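Local coordinates for protein aminoacyltransferase FemA (Staphylococcus aureus, PDB 1LRZ) that adds glycines 2 and 3 of the pentaglycine interpeptide bridge to the peptidoglycan precursor of this bacterium, using glycyl-tRNA as donor, at residues 330-334 with 335-339; 183-186 with 187-191; 338-341 with 342-345; 377-380 with 381-385; 199-202 with 203-206. One frame throughout, in Å; residues are numbered along the deposited sequence.

Overall arrangement
Along the chain the order is interaction 2, interaction 5, interaction 1, interaction 3 and interaction 4. Interactions 1 and 3 share H338 and F339, with centres about 7 Å apart, and together carry the chain from strand 325-332 of the nine-stranded mixed sheet into helix 341-355. Interaction 2, where helix 177-187 ends before edge strand 192-195, touches interaction 3, their centres about 8 Å apart, and its K185 and N189 bind the backbone of H338 and F339. Interaction 4, on helix 377-384, reaches interaction 3 through F382 and Y343. Interaction 5, on helix 201-207, does not touch the others; its nearest neighbour is interaction 1, centres about 15 Å apart. Four of the five thus tie local turns and helix ends into one connected region beside the sheet.

Interaction 1 (330-334 with 335-339); sequences GGTSN and AFRHF
The N-H of F336 binds the carbonyl O of S333 at 3.2 Å, closing the turn as the chain leaves its strand. On the same residue, S333 OG lies obliquely against the F336 ring, 3.4 Å from CD1. A water molecule accepts from A335 N at 3.0 Å and also bonds to S333 OG, linking side chain and turn backbone. The turn is the exit of strand 325-332 from the mixed sheet, and F339 N bonding to F336 O carries it on into a 3-10 turn. R337 folds back toward N334, extended from CG to NE, and lies alongside it. R337 NH2 makes a weak, bent bond to N334 OD1 at 3.4 Å, the amide and guanidinium planes being 56° apart. R337 NH1 reaches T332 CB at 3.5 Å, while T332 O lies over one guanidinium face. A chi1 of -64° puts T332 OG1 beside the backbone N and CG2 anti to it; the methyl also meets NH1, whereas OG1 is taken by S314 on the neighbouring strand 310-320. That strand and helix 277-307 hold the F336 ring, which meets H307 edge-to-face.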
loop_
_atom_site.group_PDB
_atom_site.type_symbol
_atom_site.label_atom_id
_atom_site.label_comp_id
_atom_site.label_asym_id
_atom_site.label_seq_id
_atom_site.Cartn_x
_atom_site.Cartn_y
_atom_site.Cartn_z
ATOM N N GLY A 330 7.427 1.798 3.421
ATOM C CA GLY A 330 8.518 2.059 2.511
ATOM C C GLY A 330 9.438 3.147 3.013
ATOM O O GLY A 330 9.137 3.826 3.997
ATOM N N GLY A 331 10.561 3.312 2.327
ATOM C CA GLY A 331 11.518 4.329 2.712
ATOM C C GLY A 331 12.429 4.654 1.546
ATOM O O GLY A 331 12.585 3.844 0.621
ATOM N N THR A 332 13.026 5.841 1.592
ATOM C CA THR A 332 13.928 6.294 0.544
ATOM C C THR A 332 15.173 6.946 1.153
ATOM O O THR A 332 15.082 7.672 2.137
ATOM C CB THR A 332 13.212 7.296 -0.376
ATOM O OG1 THR A 332 12.135 6.624 -1.037
ATOM C CG2 THR A 332 14.172 7.868 -1.426
ATOM N N SER A 333 16.338 6.670 0.574
ATOM C CA SER A 333 17.578 7.242 1.075
ATOM C C SER A 333 17.594 8.760 0.879
ATOM O O SER A 333 17.419 9.250 -0.237
ATOM C CB SER A 333 18.767 6.618 0.347
ATOM O OG SER A 333 19.959 7.330 0.628
ATOM N N ASN A 334 17.808 9.501 1.960
ATOM C CA ASN A 334 17.846 10.961 1.881
ATOM C C ASN A 334 18.950 11.469 0.971
ATOM O O ASN A 334 18.775 12.455 0.260
ATOM C CB ASN A 334 18.044 11.564 3.272
ATOM C CG ASN A 334 16.904 11.235 4.215
ATOM O OD1 ASN A 334 15.745 11.517 3.915
ATOM N ND2 ASN A 334 17.227 10.635 5.359
ATOM N N ALA A 335 20.090 10.788 0.989
ATOM C CA ALA A 335 21.233 11.200 0.182
ATOM C C ALA A 335 21.039 11.045 -1.320
ATOM O O ALA A 335 21.672 11.747 -2.107
ATOM C CB ALA A 335 22.478 10.428 0.623
ATOM N N PHE A 336 20.163 10.138 -1.730
ATOM C CA PHE A 336 19.974 9.925 -3.155
ATOM C C PHE A 336 18.570 10.165 -3.661
ATOM O O PHE A 336 18.145 9.549 -4.643
ATOM C CB PHE A 336 20.439 8.517 -3.521
ATOM C CG PHE A 336 21.848 8.233 -3.098
ATOM C CD1 PHE A 336 22.109 7.380 -2.039
ATOM C CD2 PHE A 336 22.914 8.871 -3.727
ATOM C CE1 PHE A 336 23.411 7.159 -1.606
ATOM C CE2 PHE A 336 24.226 8.657 -3.301
ATOM C CZ PHE A 336 24.472 7.802 -2.238
ATOM N N ARG A 337 17.853 11.071 -3.001
ATOM C CA ARG A 337 16.499 11.402 -3.415
ATOM C C ARG A 337 16.464 11.941 -4.839
ATOM O O ARG A 337 15.468 11.774 -5.542
ATOM C CB ARG A 337 15.880 12.436 -2.474
ATOM C CG ARG A 337 15.363 11.840 -1.185
ATOM C CD ARG A 337 14.495 12.815 -0.413
ATOM N NE ARG A 337 14.100 12.248 0.875
ATOM C CZ ARG A 337 13.210 11.270 1.025
ATOM N NH1 ARG A 337 12.606 10.748 -0.037
ATOM N NH2 ARG A 337 12.932 10.804 2.237
ATOM N N HIS A 338 17.550 12.574 -5.271
ATOM C CA HIS A 338 17.581 13.137 -6.609
ATOM C C HIS A 338 17.512 12.078 -7.707
ATOM O O HIS A 338 17.270 12.407 -8.868
ATOM C CB HIS A 338 18.810 14.054 -6.791
ATOM C CG HIS A 338 20.125 13.355 -6.635
ATOM N ND1 HIS A 338 20.793 12.776 -7.693
ATOM C CD2 HIS A 338 20.892 13.135 -5.539
ATOM C CE1 HIS A 338 21.914 12.228 -7.256
ATOM N NE2 HIS A 338 21.998 12.431 -5.953
ATOM N N PHE A 339 17.709 10.812 -7.348
ATOM C CA PHE A 339 17.613 9.737 -8.341
ATOM C C PHE A 339 16.152 9.304 -8.514
ATOM O O PHE A 339 15.833 8.513 -9.405
ATOM C CB PHE A 339 18.463 8.528 -7.943
ATOM C CG PHE A 339 19.917 8.658 -8.313
ATOM C CD1 PHE A 339 20.898 8.730 -7.327
ATOM C CD2 PHE A 339 20.304 8.703 -9.651
ATOM C CE1 PHE A 339 22.259 8.843 -7.673
ATOM C CE2 PHE A 339 21.654 8.817 -10.011
ATOM C CZ PHE A 339 22.631 8.886 -9.019
HETATM O O HOH W 1 20.838 8.974 3.296
#

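Interaction 2 (183-186 with 187-191); sequences TKKV and KKNGV
K187 N points back at T183 O, 3.3 Å away, in the last ordinary turn of helix 177-187, and K188 N follows with a tighter turn to K185 O at 3.0 Å. The same K187 N has a weak second bond to K184 O. Beside these backbone links the K187 side chain leaves along the helix surface, its CG 3.4 Å from T183 O, and runs outward fully extended. N189 folds the other way, back over the helix end: its CB sits 3.3 Å from K185 O. N189 OD1 comes equally near to V186 CA, with the two side chains side by side and pointing the same way. That placement depends on a side chain turned between the backbone N and the carbonyl carbon (chi1 77°). The oxygen then accepts from V191 N at 3.2 Å, which makes an Asx turn and leads the chain through G190, at positive phi, toward edge strand 192-195. K185 crosses N189 at an angle, its CD 4.0 Å from ND2. The nitrogen ends of both residues turn to the loop before helix 341-355, ND2 to F339 O and K185 NZ to H338 O, so two separate side chains satisfy neighbouring carbonyls there. V186 packs on A340 in the same loop, and V191 touches A344 one helical turn farther on. T183, whose OG1 bonds back to R179 O within its own helix, rests against Y343 and W347.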
loop_
_atom_site.group_PDB
_atom_site.type_symbol
_atom_site.label_atom_id
_atom_site.label_comp_id
_atom_site.label_asym_id
_atom_site.label_seq_id
_atom_site.Cartn_x
_atom_site.Cartn_y
_atom_site.Cartn_z
ATOM N N THR A 183 8.342 10.985 -12.411
ATOM C CA THR A 183 8.032 9.659 -12.932
ATOM C C THR A 183 8.686 9.498 -14.310
ATOM O O THR A 183 9.303 8.467 -14.594
ATOM C CB THR A 183 6.492 9.444 -13.012
ATOM O OG1 THR A 183 5.954 9.429 -11.683
ATOM C CG2 THR A 183 6.157 8.113 -13.695
ATOM N N LYS A 184 8.569 10.518 -15.159
ATOM C CA LYS A 184 9.199 10.454 -16.479
ATOM C C LYS A 184 10.710 10.325 -16.268
ATOM O O LYS A 184 11.380 9.586 -16.982
ATOM C CB LYS A 184 8.921 11.725 -17.298
ATOM C CG LYS A 184 7.492 11.851 -17.839
ATOM C CD LYS A 184 7.318 13.129 -18.671
ATOM C CE LYS A 184 8.282 13.157 -19.862
ATOM N NZ LYS A 184 8.040 14.291 -20.817
ATOM N N LYS A 185 11.238 11.034 -15.274
ATOM C CA LYS A 185 12.675 10.980 -15.004
ATOM C C LYS A 185 13.206 9.566 -14.750
ATOM O O LYS A 185 14.160 9.138 -15.398
ATOM C CB LYS A 185 13.060 11.860 -13.810
ATOM C CG LYS A 185 14.566 11.852 -13.567
ATOM C CD LYS A 185 14.944 12.220 -12.140
ATOM C CE LYS A 185 14.645 13.662 -11.810
ATOM N NZ LYS A 185 15.143 14.013 -10.453
ATOM N N VAL A 186 12.609 8.840 -13.810
ATOM C CA VAL A 186 13.099 7.500 -13.515
ATOM C C VAL A 186 12.936 6.523 -14.653
ATOM O O VAL A 186 13.669 5.543 -14.734
ATOM C CB VAL A 186 12.438 6.884 -12.269
ATOM C CG1 VAL A 186 13.024 7.503 -11.044
ATOM C CG2 VAL A 186 10.930 7.041 -12.327
ATOM N N LYS A 187 11.970 6.776 -15.525
ATOM C CA LYS A 187 11.761 5.900 -16.662
ATOM C C LYS A 187 13.028 5.866 -17.514
ATOM O O LYS A 187 13.255 4.909 -18.249
ATOM C CB LYS A 187 10.611 6.408 -17.533
ATOM C CG LYS A 187 9.200 6.091 -17.064
ATOM C CD LYS A 187 8.243 6.572 -18.144
ATOM C CE LYS A 187 6.813 6.133 -17.937
ATOM N NZ LYS A 187 5.972 6.639 -19.075
ATOM N N LYS A 188 13.862 6.898 -17.397
ATOM C CA LYS A 188 15.072 6.972 -18.207
ATOM C C LYS A 188 16.292 7.616 -17.526
ATOM O O LYS A 188 16.955 8.469 -18.113
ATOM C CB LYS A 188 14.735 7.730 -19.495
ATOM C CG LYS A 188 15.819 7.716 -20.560
ATOM C CD LYS A 188 15.370 8.504 -21.787
ATOM C CE LYS A 188 16.449 8.553 -22.855
ATOM N NZ LYS A 188 15.990 9.343 -24.031
ATOM N N ASN A 189 16.606 7.209 -16.301
ATOM C CA ASN A 189 17.761 7.793 -15.614
ATOM C C ASN A 189 18.718 6.759 -15.018
ATOM O O ASN A 189 19.551 7.100 -14.172
ATOM C CB ASN A 189 17.298 8.759 -14.511
ATOM C CG ASN A 189 16.818 8.036 -13.259
ATOM O OD1 ASN A 189 16.360 6.890 -13.323
ATOM N ND2 ASN A 189 16.908 8.709 -12.117
ATOM N N GLY A 190 18.595 5.502 -15.447
ATOM C CA GLY A 190 19.480 4.461 -14.942
ATOM C C GLY A 190 19.026 3.695 -13.705
ATOM O O GLY A 190 19.707 2.768 -13.268
ATOM N N VAL A 191 17.888 4.072 -13.129
ATOM C CA VAL A 191 17.377 3.381 -11.951
ATOM C C VAL A 191 16.616 2.126 -12.366
ATOM O O VAL A 191 15.871 2.147 -13.349
ATOM C CB VAL A 191 16.421 4.285 -11.139
ATOM C CG1 VAL A 191 15.737 3.467 -10.033
ATOM C CG2 VAL A 191 17.213 5.456 -10.530
#

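Interaction 3 (338-341 with 342-345); sequences HFAG and SYAV
A340 O receives two backbone N-H groups from the first turn of helix 341-355: A344 N at 3.2 Å, and Y343 N in a weak, more bent bond at 3.1 Å. G341 O takes a straighter bond from V345 N, at 3.0 Å and with an N-H...O angle of 165°. G341 itself brings no side chain, and the turn closes around it through backbone alone, with A344 CB 3.4 Å from G341 O and V345 CG2 nearly as close. The side-chain contact across the start of the helix is between A340 and Y343. Y343 CG is anti to the carbonyl carbon (chi1 -66°), a setting that turns the ring back toward A340, three residues earlier, and brings CD2 to 3.7 Å from A340 CB, which meets the ring obliquely. From there the ring goes on to R179 and N182 of helix 177-187, and it also meets F382, the two planes at about 55°. The other side of the turn looks to the sheet: A344 and V345 pack on strand 236-244, while S342 and V345 touch S314 on strand 310-320. A340, at the N-cap position, has positive phi and a methyl in place of a polar cap group; the arrangement is the start of an alpha-helix laid against a mixed sheet, its first turn wedged between strands and a neighbouring helix.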
loop_
_atom_site.group_PDB
_atom_site.type_symbol
_atom_site.label_atom_id
_atom_site.label_comp_id
_atom_site.label_asym_id
_atom_site.label_seq_id
_atom_site.Cartn_x
_atom_site.Cartn_y
_atom_site.Cartn_z
ATOM N N HIS A 338 17.550 12.574 -5.271
ATOM C CA HIS A 338 17.581 13.137 -6.609
ATOM C C HIS A 338 17.512 12.078 -7.707
ATOM O O HIS A 338 17.270 12.407 -8.868
ATOM C CB HIS A 338 18.810 14.054 -6.791
ATOM C CG HIS A 338 20.125 13.355 -6.635
ATOM N ND1 HIS A 338 20.793 12.776 -7.693
ATOM C CD2 HIS A 338 20.892 13.135 -5.539
ATOM C CE1 HIS A 338 21.914 12.228 -7.256
ATOM N NE2 HIS A 338 21.998 12.431 -5.953
ATOM N N PHE A 339 17.709 10.812 -7.348
ATOM C CA PHE A 339 17.613 9.737 -8.341
ATOM C C PHE A 339 16.152 9.304 -8.514
ATOM O O PHE A 339 15.833 8.513 -9.405
ATOM C CB PHE A 339 18.463 8.528 -7.943
ATOM C CG PHE A 339 19.917 8.658 -8.313
ATOM C CD1 PHE A 339 20.898 8.730 -7.327
ATOM C CD2 PHE A 339 20.304 8.703 -9.651
ATOM C CE1 PHE A 339 22.259 8.843 -7.673
ATOM C CE2 PHE A 339 21.654 8.817 -10.011
ATOM C CZ PHE A 339 22.631 8.886 -9.019
ATOM N N ALA A 340 15.278 9.806 -7.642
ATOM C CA ALA A 340 13.842 9.514 -7.719
ATOM C C ALA A 340 13.465 8.043 -7.554
ATOM O O ALA A 340 12.511 7.557 -8.178
ATOM C CB ALA A 340 13.283 10.041 -9.046
ATOM N N GLY A 341 14.208 7.337 -6.710
ATOM C CA GLY A 341 13.915 5.936 -6.481
ATOM C C GLY A 341 12.488 5.731 -5.998
ATOM O O GLY A 341 11.840 4.736 -6.331
ATOM N N SER A 342 11.994 6.684 -5.217
ATOM C CA SER A 342 10.647 6.615 -4.672
ATOM C C SER A 342 9.596 6.505 -5.778
ATOM O O SER A 342 8.633 5.736 -5.682
ATOM C CB SER A 342 10.374 7.873 -3.847
ATOM O OG SER A 342 9.135 7.747 -3.176
ATOM N N TYR A 343 9.782 7.312 -6.818
ATOM C CA TYR A 343 8.881 7.339 -7.950
ATOM C C TYR A 343 8.974 6.049 -8.757
ATOM O O TYR A 343 7.976 5.598 -9.328
ATOM C CB TYR A 343 9.209 8.552 -8.821
ATOM C CG TYR A 343 8.926 9.857 -8.110
ATOM C CD1 TYR A 343 7.637 10.380 -8.078
ATOM C CD2 TYR A 343 9.938 10.552 -7.436
ATOM C CE1 TYR A 343 7.347 11.555 -7.397
ATOM C CE2 TYR A 343 9.654 11.748 -6.741
ATOM C CZ TYR A 343 8.351 12.236 -6.735
ATOM O OH TYR A 343 8.033 13.415 -6.101
ATOM N N ALA A 344 10.166 5.458 -8.799
ATOM C CA ALA A 344 10.392 4.206 -9.533
ATOM C C ALA A 344 9.630 3.081 -8.842
ATOM O O ALA A 344 8.950 2.284 -9.495
ATOM C CB ALA A 344 11.898 3.877 -9.580
ATOM N N VAL A 345 9.740 3.019 -7.515
ATOM C CA VAL A 345 9.034 1.997 -6.745
ATOM C C VAL A 345 7.515 2.106 -6.950
ATOM O O VAL A 345 6.851 1.112 -7.244
ATOM C CB VAL A 345 9.348 2.116 -5.231
ATOM C CG1 VAL A 345 8.425 1.180 -4.425
ATOM C CG2 VAL A 345 10.809 1.731 -4.973
#

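Interaction 4 (377-380 with 381-385); sequences AGVV and KFKKG
K384 N donates to V380 O at 2.8 Å and K383 N to V379 O at 3.0 Å, two firm rungs in the second half of helix 377-384. The K383 bond is the straighter of the two, at 164°. F382 N to G378 O and K381 N to A377 O extend the ladder back toward the start, both at 3.2 Å. G385 N then bonds to K381 O, carrying the pattern on beyond the last lysine. These i to i+4 links define a short two-turn alpha-helix placed between strands 360-365 and 389-393 in the chain, and its lysines radiate in different directions. K381 and K384 reach outward to salt bridges with E372 and D119. K383 has the more enclosed course: anti to the carbonyl carbon at its CG (chi1 -64°) and extended beyond it, the chain runs alongside V379, both pointing the same way. V379 CG1 meets K383 CE at 3.4 Å, tighter than usual for two carbons, and remains 3.8 Å from NZ. The amine thereby arrives at F363 O, its chief partner, with a weak second bond to G365 O, and these carbonyls of strand 360-365 probably help to satisfy the ammonium of this buried lysine. On another face F382, with CB 3.3 Å from V379 O, sends its ring away toward S342 and Q346 of helix 341-355, and Y386 meets it edge-to-face. V380 packs on H118 and V366.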
loop_
_atom_site.group_PDB
_atom_site.type_symbol
_atom_site.label_atom_id
_atom_site.label_comp_id
_atom_site.label_asym_id
_atom_site.label_seq_id
_atom_site.Cartn_x
_atom_site.Cartn_y
_atom_site.Cartn_z
ATOM N N ALA A 377 2.402 15.456 6.861
ATOM C CA ALA A 377 2.081 16.446 5.833
ATOM C C ALA A 377 2.842 16.289 4.519
ATOM O O ALA A 377 2.269 16.474 3.444
ATOM C CB ALA A 377 2.288 17.861 6.385
ATOM N N GLY A 378 4.122 15.951 4.601
ATOM C CA GLY A 378 4.914 15.797 3.393
ATOM C C GLY A 378 4.484 14.592 2.585
ATOM O O GLY A 378 4.421 14.640 1.354
ATOM N N VAL A 379 4.185 13.501 3.284
ATOM C CA VAL A 379 3.753 12.270 2.644
ATOM C C VAL A 379 2.406 12.472 1.951
ATOM O O VAL A 379 2.177 11.976 0.838
ATOM C CB VAL A 379 3.617 11.134 3.687
ATOM C CG1 VAL A 379 3.096 9.883 3.024
ATOM C CG2 VAL A 379 4.957 10.860 4.327
ATOM N N VAL A 380 1.518 13.210 2.612
ATOM C CA VAL A 380 0.189 13.460 2.068
ATOM C C VAL A 380 0.253 14.242 0.756
ATOM O O VAL A 380 -0.513 13.965 -0.171
ATOM C CB VAL A 380 -0.710 14.199 3.104
ATOM C CG1 VAL A 380 -2.049 14.607 2.463
ATOM C CG2 VAL A 380 -0.983 13.269 4.302
ATOM N N LYS A 381 1.167 15.206 0.672
ATOM C CA LYS A 381 1.329 15.997 -0.555
ATOM C C LYS A 381 1.813 15.081 -1.686
ATOM O O LYS A 381 1.426 15.226 -2.850
ATOM C CB LYS A 381 2.353 17.126 -0.331
ATOM C CG LYS A 381 1.880 18.233 0.595
ATOM C CD LYS A 381 2.955 19.304 0.788
ATOM C CE LYS A 381 2.446 20.446 1.677
ATOM N NZ LYS A 381 3.471 21.533 1.855
ATOM N N PHE A 382 2.669 14.134 -1.330
ATOM C CA PHE A 382 3.202 13.194 -2.306
ATOM C C PHE A 382 2.060 12.332 -2.864
ATOM O O PHE A 382 1.900 12.208 -4.080
ATOM C CB PHE A 382 4.290 12.353 -1.632
ATOM C CG PHE A 382 4.828 11.225 -2.472
ATOM C CD1 PHE A 382 4.307 9.936 -2.346
ATOM C CD2 PHE A 382 5.908 11.429 -3.330
ATOM C CE1 PHE A 382 4.860 8.859 -3.061
ATOM C CE2 PHE A 382 6.468 10.362 -4.052
ATOM C CZ PHE A 382 5.946 9.079 -3.915
ATOM N N LYS A 383 1.246 11.775 -1.976
ATOM C CA LYS A 383 0.125 10.938 -2.390
ATOM C C LYS A 383 -0.879 11.756 -3.208
ATOM O O LYS A 383 -1.396 11.295 -4.235
ATOM C CB LYS A 383 -0.518 10.315 -1.148
ATOM C CG LYS A 383 0.462 9.372 -0.434
ATOM C CD LYS A 383 -0.088 8.729 0.828
ATOM C CE LYS A 383 0.993 7.811 1.425
ATOM N NZ LYS A 383 0.562 7.038 2.620
ATOM N N LYS A 384 -1.118 12.987 -2.766
ATOM C CA LYS A 384 -2.029 13.901 -3.450
ATOM C C LYS A 384 -1.618 14.091 -4.912
ATOM O O LYS A 384 -2.468 14.125 -5.813
ATOM C CB LYS A 384 -2.022 15.258 -2.731
ATOM C CG LYS A 384 -2.942 16.301 -3.336
ATOM C CD LYS A 384 -2.789 17.617 -2.606
ATOM C CE LYS A 384 -3.571 18.726 -3.295
ATOM N NZ LYS A 384 -3.454 19.999 -2.526
ATOM N N GLY A 385 -0.309 14.192 -5.132
ATOM C CA GLY A 385 0.225 14.396 -6.467
ATOM C C GLY A 385 -0.075 13.300 -7.479
ATOM O O GLY A 385 0.051 13.536 -8.686
#

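Interaction 5 (199-202 with 203-206); sequences EELP and IFRS
I203 N reaches E200 O at 2.9 Å as the chain passes from a 3-10 turn into helix 201-207, the first of the backbone hydrogen bonds here. R205 N to L201 O is equally short, a regular helical bond, and S206 N to P202 O follows with a more bent geometry. Within the same turn S206 OG comes back toward I203 O, but so closely that the details of that bond are doubtful. Apolar packing between side chains rests on one pair, L201 and F204. L201 CD1 touches F204 CD2 at 4.0 Å, approaching the ring obliquely, and both side chains point the same way toward helix 222-232 and the sheet; Y225 meets F204 edge-to-face. A methyl beside a carboxylate makes the second side-chain contact: I203 CD1 lies alongside E200, 3.8 Å from OE1 and 4.1 Å from CB, and the isoleucine continues onto P312 and L240. Charged groups finish the contact: R205, its chain bent at chi2 and chi3, leads away to a salt bridge with D222, and E200 OE2 pairs with R194 of strand 192-195. L201, I203 and F204 thus seat this helix on the sheet and on helix 222-232, while the ionic ends of E200 and R205, each matched by an opposite charge, would help fix how it is turned.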
loop_
_atom_site.group_PDB
_atom_site.type_symbol
_atom_site.label_atom_id
_atom_site.label_comp_id
_atom_site.label_asym_id
_atom_site.label_seq_id
_atom_site.Cartn_x
_atom_site.Cartn_y
_atom_site.Cartn_z
ATOM N N GLU A 199 16.210 -13.400 2.200
ATOM C CA GLU A 199 17.605 -13.179 2.565
ATOM C C GLU A 199 18.085 -11.747 2.350
ATOM O O GLU A 199 19.107 -11.350 2.903
ATOM C CB GLU A 199 18.534 -14.170 1.840
ATOM C CG GLU A 199 18.867 -13.859 0.389
ATOM C CD GLU A 199 17.681 -13.999 -0.543
ATOM O OE1 GLU A 199 16.624 -14.500 -0.097
ATOM O OE2 GLU A 199 17.813 -13.613 -1.726
ATOM N N GLU A 200 17.353 -10.960 1.567
ATOM C CA GLU A 200 17.759 -9.572 1.341
ATOM C C GLU A 200 16.844 -8.599 2.064
ATOM O O GLU A 200 16.929 -7.384 1.863
ATOM C CB GLU A 200 17.759 -9.242 -0.147
ATOM C CG GLU A 200 18.525 -10.232 -0.987
ATOM C CD GLU A 200 18.705 -9.751 -2.403
ATOM O OE1 GLU A 200 19.631 -8.947 -2.638
ATOM O OE2 GLU A 200 17.913 -10.164 -3.276
ATOM N N LEU A 201 15.971 -9.137 2.910
ATOM C CA LEU A 201 15.036 -8.312 3.657
ATOM C C LEU A 201 15.749 -7.193 4.423
ATOM O O LEU A 201 15.191 -6.113 4.611
ATOM C CB LEU A 201 14.205 -9.186 4.604
ATOM C CG LEU A 201 12.907 -8.575 5.147
ATOM C CD1 LEU A 201 12.091 -7.950 4.017
ATOM C CD2 LEU A 201 12.110 -9.661 5.850
ATOM N N PRO A 202 16.993 -7.433 4.876
ATOM C CA PRO A 202 17.677 -6.354 5.600
ATOM C C PRO A 202 17.934 -5.095 4.758
ATOM O O PRO A 202 18.072 -3.997 5.311
ATOM C CB PRO A 202 18.965 -7.018 6.100
ATOM C CG PRO A 202 19.154 -8.196 5.169
ATOM C CD PRO A 202 17.745 -8.695 4.978
ATOM N N ILE A 203 18.007 -5.249 3.433
ATOM C CA ILE A 203 18.201 -4.094 2.560
ATOM C C ILE A 203 16.967 -3.209 2.721
ATOM O O ILE A 203 17.078 -1.993 2.875
ATOM C CB ILE A 203 18.309 -4.483 1.064
ATOM C CG1 ILE A 203 19.546 -5.347 0.822
ATOM C CG2 ILE A 203 18.376 -3.217 0.207
ATOM C CD1 ILE A 203 19.754 -5.708 -0.640
ATOM N N PHE A 204 15.790 -3.830 2.680
ATOM C CA PHE A 204 14.531 -3.101 2.841
ATOM C C PHE A 204 14.504 -2.464 4.226
ATOM O O PHE A 204 14.126 -1.302 4.388
ATOM C CB PHE A 204 13.336 -4.056 2.704
ATOM C CG PHE A 204 12.059 -3.509 3.280
ATOM C CD1 PHE A 204 11.348 -2.509 2.615
ATOM C CD2 PHE A 204 11.590 -3.964 4.517
ATOM C CE1 PHE A 204 10.188 -1.961 3.176
ATOM C CE2 PHE A 204 10.431 -3.426 5.090
ATOM C CZ PHE A 204 9.726 -2.420 4.418
ATOM N N ARG A 205 14.913 -3.243 5.220
ATOM C CA ARG A 205 14.947 -2.793 6.607
ATOM C C ARG A 205 15.822 -1.563 6.811
ATOM O O ARG A 205 15.535 -0.730 7.670
ATOM C CB ARG A 205 15.447 -3.927 7.500
ATOM C CG ARG A 205 14.539 -5.147 7.502
ATOM C CD ARG A 205 13.824 -5.289 8.833
ATOM N NE ARG A 205 13.097 -4.079 9.193
ATOM C CZ ARG A 205 12.578 -3.847 10.396
ATOM N NH1 ARG A 205 12.709 -4.737 11.366
ATOM N NH2 ARG A 205 11.891 -2.736 10.631
ATOM N N SER A 206 16.882 -1.445 6.019
ATOM C CA SER A 206 17.783 -0.304 6.144
ATOM C C SER A 206 17.066 1.017 5.868
ATOM O O SER A 206 17.464 2.058 6.387
ATOM C CB SER A 206 18.967 -0.441 5.184
ATOM O OG SER A 206 18.563 -0.171 3.850
#